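Local coordinates for Ent-copalyl diphosphate synthase (Streptomyces platensis, PDB 5BP8), which is a bacterial member of the class II terpene cyclase family, a mainly alpha-helical protein related to the squalene-hopene cyclases, at residues Thr75-Leu86 and Leu101-Leu112. Numbering follows the deposited sequence.
Sequences TLSAVEALLTEL and LAAACADGLGAL
Thr-75 OG1 is held by two backbone groups, bonding to Gly-71 O one turn earlier and to Trp-64 N in a loop, while the methyl of the same side chain faces Leu-112. A chi1 of -58° turns OG1 back toward the preceding turn and sends CG2 out, trans to the backbone N, to 3.7 Å from Leu-112 CG, the two side chains lying alongside with opposite headings. Leu-112 also meets Leu-76, whose CD2 is 3.8 Å from Leu-112 CD2.

At the middle, Val-79 is a knob among Cys-105, Gly-108, Leu-109 and Leu-112. Its CG2 rests on bare backbone, 3.6 Å from Gly-108 C, and its CG1 reaches Leu-109 CD2 at 3.6 Å. The packing is reciprocal: Cys-105 enters a hole formed by Val-79, Leu-82, Leu-83 and Leu-86, its SG 3.6 Å from Leu-83 CG. These interlocked knobs join consecutive helices 72-86 and 98-116, whose local axes run roughly antiparallel at 142° and approach to 9.1 Å, a helical hairpin consistent with the alpha-alpha barrel architecture of class II terpene cyclases. Ser-77 and Ala-81 touch Ala-35 of helix 31-40, and Leu-76 touches Ile-138 of helix 127-144.

Toward the end of helix 72-86, Leu-101 spreads its two methyls: CD2 meets Leu-82 CD2 at 3.9 Å, and CD1 lies against the aliphatic CG of Glu-85. Glu-85 OE1 is hydrogen-bonded to His-47 NE2 and salt-bridged to Arg-88.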
loop_
_atom_site.group_PDB
_atom_site.type_symbol
_atom_site.label_atom_id
_atom_site.label_comp_id
_atom_site.label_asym_id
_atom_site.label_seq_id
_atom_site.Cartn_x
_atom_site.Cartn_y
_atom_site.Cartn_z
ATOM N N THR A 75 11.496 -10.254 5.879
ATOM C CA THR A 75 12.397 -11.312 6.373
ATOM C C THR A 75 12.659 -11.097 7.853
ATOM O O THR A 75 12.579 -12.046 8.690
ATOM C CB THR A 75 13.701 -11.398 5.551
ATOM O OG1 THR A 75 13.390 -11.637 4.179
ATOM C CG2 THR A 75 14.584 -12.538 6.079
ATOM N N LEU A 76 12.918 -9.853 8.223
ATOM C CA LEU A 76 13.017 -9.514 9.657
ATOM C C LEU A 76 11.778 -9.960 10.440
ATOM O O LEU A 76 11.907 -10.591 11.496
ATOM C CB LEU A 76 13.274 -8.025 9.877
ATOM C CG LEU A 76 14.689 -7.521 9.519
ATOM C CD1 LEU A 76 14.637 -6.004 9.525
ATOM C CD2 LEU A 76 15.737 -8.086 10.471
ATOM N N SER A 77 10.580 -9.646 9.913
ATOM C CA SER A 77 9.351 -9.999 10.605
ATOM C C SER A 77 9.184 -11.516 10.737
ATOM O O SER A 77 8.851 -12.015 11.800
ATOM C CB SER A 77 8.143 -9.414 9.883
ATOM O OG SER A 77 6.984 -9.537 10.687
ATOM N N ALA A 78 9.426 -12.236 9.644
ATOM C CA ALA A 78 9.302 -13.699 9.642
ATOM C C ALA A 78 10.298 -14.382 10.567
ATOM O O ALA A 78 9.924 -15.276 11.383
ATOM C CB ALA A 78 9.450 -14.229 8.223
ATOM N N VAL A 79 11.556 -13.965 10.478
ATOM C CA VAL A 79 12.591 -14.541 11.330
ATOM C C VAL A 79 12.302 -14.295 12.817
ATOM O O VAL A 79 12.368 -15.240 13.661
ATOM C CB VAL A 79 13.993 -14.044 10.917
ATOM C CG1 VAL A 79 15.047 -14.389 11.965
ATOM C CG2 VAL A 79 14.364 -14.593 9.548
ATOM N N GLU A 80 11.934 -13.058 13.150
ATOM C CA GLU A 80 11.601 -12.758 14.536
ATOM C C GLU A 80 10.426 -13.625 15.018
ATOM O O GLU A 80 10.477 -14.181 16.149
ATOM C CB GLU A 80 11.298 -11.271 14.724
ATOM C CG GLU A 80 11.328 -10.825 16.188
ATOM C CD GLU A 80 10.081 -11.170 16.968
ATOM O OE1 GLU A 80 8.971 -11.277 16.367
ATOM O OE2 GLU A 80 10.202 -11.350 18.211
ATOM N N ALA A 81 9.394 -13.766 14.180
ATOM C CA ALA A 81 8.219 -14.563 14.536
ATOM C C ALA A 81 8.597 -16.020 14.746
ATOM O O ALA A 81 8.132 -16.669 15.722
ATOM C CB ALA A 81 7.149 -14.445 13.491
ATOM N N LEU A 82 9.433 -16.556 13.863
ATOM C CA LEU A 82 9.839 -17.955 13.998
ATOM C C LEU A 82 10.670 -18.197 15.248
ATOM O O LEU A 82 10.455 -19.208 15.944
ATOM C CB LEU A 82 10.562 -18.473 12.744
ATOM C CG LEU A 82 9.670 -18.571 11.486
ATOM C CD1 LEU A 82 10.518 -18.733 10.226
ATOM C CD2 LEU A 82 8.648 -19.705 11.596
ATOM N N LEU A 83 11.577 -17.276 15.572
ATOM C CA LEU A 83 12.368 -17.409 16.804
ATOM C C LEU A 83 11.446 -17.349 18.031
ATOM O O LEU A 83 11.578 -18.141 18.981
ATOM C CB LEU A 83 13.457 -16.348 16.888
ATOM C CG LEU A 83 14.660 -16.498 15.930
ATOM C CD1 LEU A 83 15.440 -15.201 15.812
ATOM C CD2 LEU A 83 15.564 -17.643 16.403
ATOM N N THR A 84 10.513 -16.402 18.021
ATOM C CA THR A 84 9.545 -16.288 19.101
ATOM C C THR A 84 8.716 -17.570 19.248
ATOM O O THR A 84 8.568 -18.080 20.374
ATOM C CB THR A 84 8.654 -15.042 18.924
ATOM O OG1 THR A 84 9.475 -13.880 19.060
ATOM C CG2 THR A 84 7.534 -14.999 19.949
ATOM N N GLU A 85 8.203 -18.106 18.141
ATOM C CA GLU A 85 7.426 -19.352 18.177
ATOM C C GLU A 85 8.231 -20.533 18.700
ATOM O O GLU A 85 7.732 -21.307 19.551
ATOM C CB GLU A 85 6.879 -19.692 16.802
ATOM C CG GLU A 85 6.130 -21.014 16.677
ATOM C CD GLU A 85 4.850 -21.089 17.495
ATOM O OE1 GLU A 85 4.260 -20.041 17.790
ATOM O OE2 GLU A 85 4.421 -22.208 17.836
ATOM N N LEU A 86 9.466 -20.671 18.211
ATOM C CA LEU A 86 10.345 -21.777 18.623
ATOM C C LEU A 86 10.666 -21.720 20.109
ATOM O O LEU A 86 10.849 -22.765 20.743
ATOM C CB LEU A 86 11.627 -21.774 17.794
ATOM C CG LEU A 86 11.417 -22.372 16.414
ATOM C CD1 LEU A 86 12.488 -21.879 15.454
ATOM C CD2 LEU A 86 11.410 -23.888 16.510
ATOM N N LEU A 101 10.275 -25.545 11.370
ATOM C CA LEU A 101 10.346 -24.112 11.646
ATOM C C LEU A 101 11.773 -23.619 11.763
ATOM O O LEU A 101 12.099 -22.519 11.248
ATOM C CB LEU A 101 9.607 -23.747 12.914
ATOM C CG LEU A 101 8.113 -24.049 12.950
ATOM C CD1 LEU A 101 7.558 -23.534 14.269
ATOM C CD2 LEU A 101 7.395 -23.430 11.770
ATOM N N ALA A 102 12.611 -24.426 12.414
ATOM C CA ALA A 102 14.011 -24.097 12.598
ATOM C C ALA A 102 14.776 -23.979 11.269
ATOM O O ALA A 102 15.650 -23.103 11.143
ATOM C CB ALA A 102 14.676 -25.093 13.515
ATOM N N ALA A 103 14.432 -24.827 10.291
ATOM C CA ALA A 103 15.073 -24.812 9.009
ATOM C C ALA A 103 14.763 -23.493 8.314
ATOM O O ALA A 103 15.668 -22.827 7.783
ATOM C CB ALA A 103 14.586 -25.970 8.147
ATOM N N ALA A 104 13.474 -23.140 8.293
ATOM C CA ALA A 104 13.047 -21.865 7.723
ATOM C C ALA A 104 13.728 -20.698 8.420
ATOM O O ALA A 104 14.215 -19.758 7.776
ATOM C CB ALA A 104 11.536 -21.717 7.801
ATOM N N CYS A 105 13.746 -20.745 9.736
ATOM C CA CYS A 105 14.333 -19.680 10.524
ATOM C C CYS A 105 15.819 -19.485 10.223
ATOM O O CYS A 105 16.278 -18.343 9.962
ATOM C CB CYS A 105 14.131 -19.980 11.989
ATOM S SG CYS A 105 14.612 -18.624 13.062
ATOM N N ALA A 106 16.570 -20.585 10.236
ATOM C CA ALA A 106 18.015 -20.526 9.977
ATOM C C ALA A 106 18.318 -20.008 8.586
ATOM O O ALA A 106 19.262 -19.203 8.392
ATOM C CB ALA A 106 18.660 -21.870 10.200
ATOM N N ASP A 107 17.516 -20.421 7.615
ATOM C CA ASP A 107 17.723 -19.920 6.246
ATOM C C ASP A 107 17.388 -18.439 6.120
ATOM O O ASP A 107 18.055 -17.734 5.367
ATOM C CB ASP A 107 16.935 -20.738 5.224
ATOM C CG ASP A 107 17.479 -22.170 5.062
ATOM O OD1 ASP A 107 16.707 -22.990 4.524
ATOM O OD2 ASP A 107 18.652 -22.435 5.421
ATOM N N GLY A 108 16.381 -17.973 6.866
ATOM C CA GLY A 108 16.077 -16.540 6.988
ATOM C C GLY A 108 17.204 -15.739 7.614
ATOM O O GLY A 108 17.571 -14.668 7.124
ATOM N N LEU A 109 17.789 -16.281 8.669
ATOM C CA LEU A 109 18.978 -15.674 9.298
ATOM C C LEU A 109 20.137 -15.573 8.325
ATOM O O LEU A 109 20.813 -14.523 8.255
ATOM C CB LEU A 109 19.402 -16.459 10.543
ATOM C CG LEU A 109 18.454 -16.340 11.734
ATOM C CD1 LEU A 109 18.608 -17.481 12.737
ATOM C CD2 LEU A 109 18.574 -14.970 12.402
ATOM N N GLY A 110 20.347 -16.634 7.548
ATOM C CA GLY A 110 21.339 -16.622 6.498
ATOM C C GLY A 110 21.090 -15.531 5.480
ATOM O O GLY A 110 22.026 -14.807 5.112
ATOM N N ALA A 111 19.855 -15.406 4.993
ATOM C CA ALA A 111 19.523 -14.352 4.046
ATOM C C ALA A 111 19.750 -12.940 4.601
ATOM O O ALA A 111 20.186 -12.051 3.865
ATOM C CB ALA A 111 18.083 -14.505 3.526
ATOM N N LEU A 112 19.417 -12.725 5.868
ATOM C CA LEU A 112 19.684 -11.444 6.529
ATOM C C LEU A 112 21.194 -11.138 6.577
ATOM O O LEU A 112 21.660 -10.056 6.165
ATOM C CB LEU A 112 19.102 -11.425 7.938
ATOM C CG LEU A 112 17.570 -11.381 8.013
ATOM C CD1 LEU A 112 17.096 -11.673 9.432
ATOM C CD2 LEU A 112 17.067 -10.031 7.548
#